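Local coordinates for hypothetical protein (Staphylococcus aureus subsp. aureus, PDB 1QYI) that is of unknown function but carries a region resembling HAD-family hydrolases, so it may act as a hydrolase of that superfamily, at residues 67-71 and 72-76. Residues are numbered along the deposited sequence; the frame is centred on the assembly and turned at random.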
loop_
_atom_site.group_PDB
_atom_site.type_symbol
_atom_site.label_atom_id
_atom_site.label_comp_id
_atom_site.label_asym_id
_atom_site.label_seq_id
_atom_site.Cartn_x
_atom_site.Cartn_y
_atom_site.Cartn_z
ATOM N N ASN A 67 -1.584 -5.754 12.331
ATOM C CA ASN A 67 -2.279 -6.961 11.893
ATOM C C ASN A 67 -3.750 -6.974 12.299
ATOM O O ASN A 67 -4.572 -7.631 11.653
ATOM C CB ASN A 67 -1.589 -8.206 12.450
ATOM C CG ASN A 67 -0.227 -8.434 11.838
ATOM O OD1 ASN A 67 -0.085 -8.459 10.614
ATOM N ND2 ASN A 67 0.787 -8.602 12.683
ATOM N N LYS A 68 -4.082 -6.256 13.371
ATOM C CA LYS A 68 -5.459 -6.186 13.844
ATOM C C LYS A 68 -6.284 -5.383 12.840
ATOM O O LYS A 68 -7.413 -5.750 12.523
ATOM C CB LYS A 68 -5.527 -5.508 15.221
ATOM C CG LYS A 68 -6.633 -6.027 16.159
ATOM C CD LYS A 68 -8.003 -6.134 15.484
ATOM C CE LYS A 68 -9.111 -6.516 16.477
ATOM N NZ LYS A 68 -8.874 -7.817 17.169
ATOM N N LEU A 69 -5.710 -4.289 12.341
ATOM C CA LEU A 69 -6.385 -3.430 11.372
ATOM C C LEU A 69 -6.669 -4.203 10.096
ATOM O O LEU A 69 -7.638 -3.920 9.392
ATOM C CB LEU A 69 -5.518 -2.212 11.053
ATOM C CG LEU A 69 -5.098 -1.338 12.241
ATOM C CD1 LEU A 69 -4.072 -0.321 11.771
ATOM C CD2 LEU A 69 -6.308 -0.644 12.838
ATOM N N LYS A 70 -5.818 -5.178 9.792
ATOM C CA LYS A 70 -6.007 -5.995 8.599
ATOM C C LYS A 70 -7.218 -6.900 8.800
ATOM O O LYS A 70 -8.131 -6.920 7.980
ATOM C CB LYS A 70 -4.757 -6.841 8.331
ATOM C CG LYS A 70 -3.493 -6.026 8.200
ATOM C CD LYS A 70 -3.470 -5.209 6.919
ATOM C CE LYS A 70 -2.811 -5.993 5.790
ATOM N NZ LYS A 70 -1.360 -6.234 6.072
ATOM N N SER A 71 -7.233 -7.638 9.901
ATOM C CA SER A 71 -8.340 -8.544 10.179
ATOM C C SER A 71 -9.694 -7.834 10.291
ATOM O O SER A 71 -10.737 -8.483 10.242
ATOM C CB SER A 71 -8.078 -9.326 11.470
ATOM O OG SER A 71 -8.336 -8.544 12.627
ATOM N N LEU A 72 -9.681 -6.511 10.447
ATOM C CA LEU A 72 -10.930 -5.755 10.573
ATOM C C LEU A 72 -11.391 -5.115 9.261
ATOM O O LEU A 72 -12.480 -4.534 9.185
ATOM C CB LEU A 72 -10.797 -4.681 11.665
ATOM C CG LEU A 72 -10.534 -5.201 13.088
ATOM C CD1 LEU A 72 -10.457 -4.040 14.077
ATOM C CD2 LEU A 72 -11.638 -6.165 13.485
ATOM N N GLY A 73 -10.562 -5.227 8.229
ATOM C CA GLY A 73 -10.912 -4.666 6.935
ATOM C C GLY A 73 -10.173 -3.393 6.552
ATOM O O GLY A 73 -10.494 -2.768 5.538
ATOM N N LEU A 74 -9.186 -3.000 7.353
ATOM C CA LEU A 74 -8.415 -1.791 7.061
ATOM C C LEU A 74 -7.071 -2.138 6.452
ATOM O O LEU A 74 -6.078 -2.299 7.165
ATOM C CB LEU A 74 -8.184 -0.960 8.323
ATOM C CG LEU A 74 -9.091 0.241 8.571
ATOM C CD1 LEU A 74 -8.383 1.169 9.548
ATOM C CD2 LEU A 74 -9.381 0.974 7.275
ATOM N N ASN A 75 -7.045 -2.239 5.129
ATOM C CA ASN A 75 -5.823 -2.586 4.426
ATOM C C ASN A 75 -5.165 -1.407 3.716
ATOM O O ASN A 75 -4.122 -1.565 3.077
ATOM C CB ASN A 75 -6.104 -3.712 3.438
ATOM C CG ASN A 75 -6.683 -4.940 4.116
ATOM O OD1 ASN A 75 -7.875 -4.986 4.421
ATOM N ND2 ASN A 75 -5.832 -5.930 4.384
ATOM N N SER A 76 -5.766 -0.227 3.837
ATOM C CA SER A 76 -5.187 0.970 3.236
ATOM C C SER A 76 -4.226 1.566 4.255
ATOM O O SER A 76 -4.610 1.766 5.403
ATOM C CB SER A 76 -6.272 1.992 2.902
ATOM O OG SER A 76 -5.686 3.180 2.366
#
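Leu69 and Leu74 meet across a Schellman motif that ends helix 64-71 and turns the chain toward helix 77-93. Two backbone bonds back into the last turn identify it: Leu74 N reaches Leu69 O at 2.7 Å, approaching nearly along the C=O axis, and Gly73 N reaches Lys70 O at 3.0 Å with a fairly straight N-H (160°) but from above the carbonyl plane. Gly73 supplies the positive phi (106°), a conformation readily open to a residue without a side chain.

The closely packed part is apolar and is marked by burial: Leu69, Leu72 and Leu74 are all buried. The reversal sets Leu69 CB against Leu74 CB at 4.0 Å, an i to i+5 pairing. Beside it, Leu72 holds its CG next to its own backbone N and anti to its carbonyl carbon, and its CD1 lies 3.5 Å from Lys68 CD, so the aliphatic part of the lysine covers one side of the leucine. Leu69 and Leu72 also touch Leu137, while Leu72 and Leu74 rest on Ile147. The turn thus belongs to the helical region inserted in the chain between strands 3-6 and 233-237 of the parallel sheet, packed against helices 134-137 and 144-158.

The solvent side is polar, with Ser71 and Asn75 exposed and Lys70 partly so. Lys70 bends at chi2, chi3 and chi4 and crosses Asn75 at about a right angle; Lys70 CE comes 3.3 Å from Asn75 ND2, a contact of methylene with amide rather than a polar bond. Ser71 instead turns back on the helix. With chi1 at 78°, its hydroxyl sits between backbone N and carbonyl carbon, and Ser71 OG donates to Lys68 O at 2.9 Å, slightly tilted from the carbonyl plane; the same oxygen also accepts a weak bond from Leu72 N.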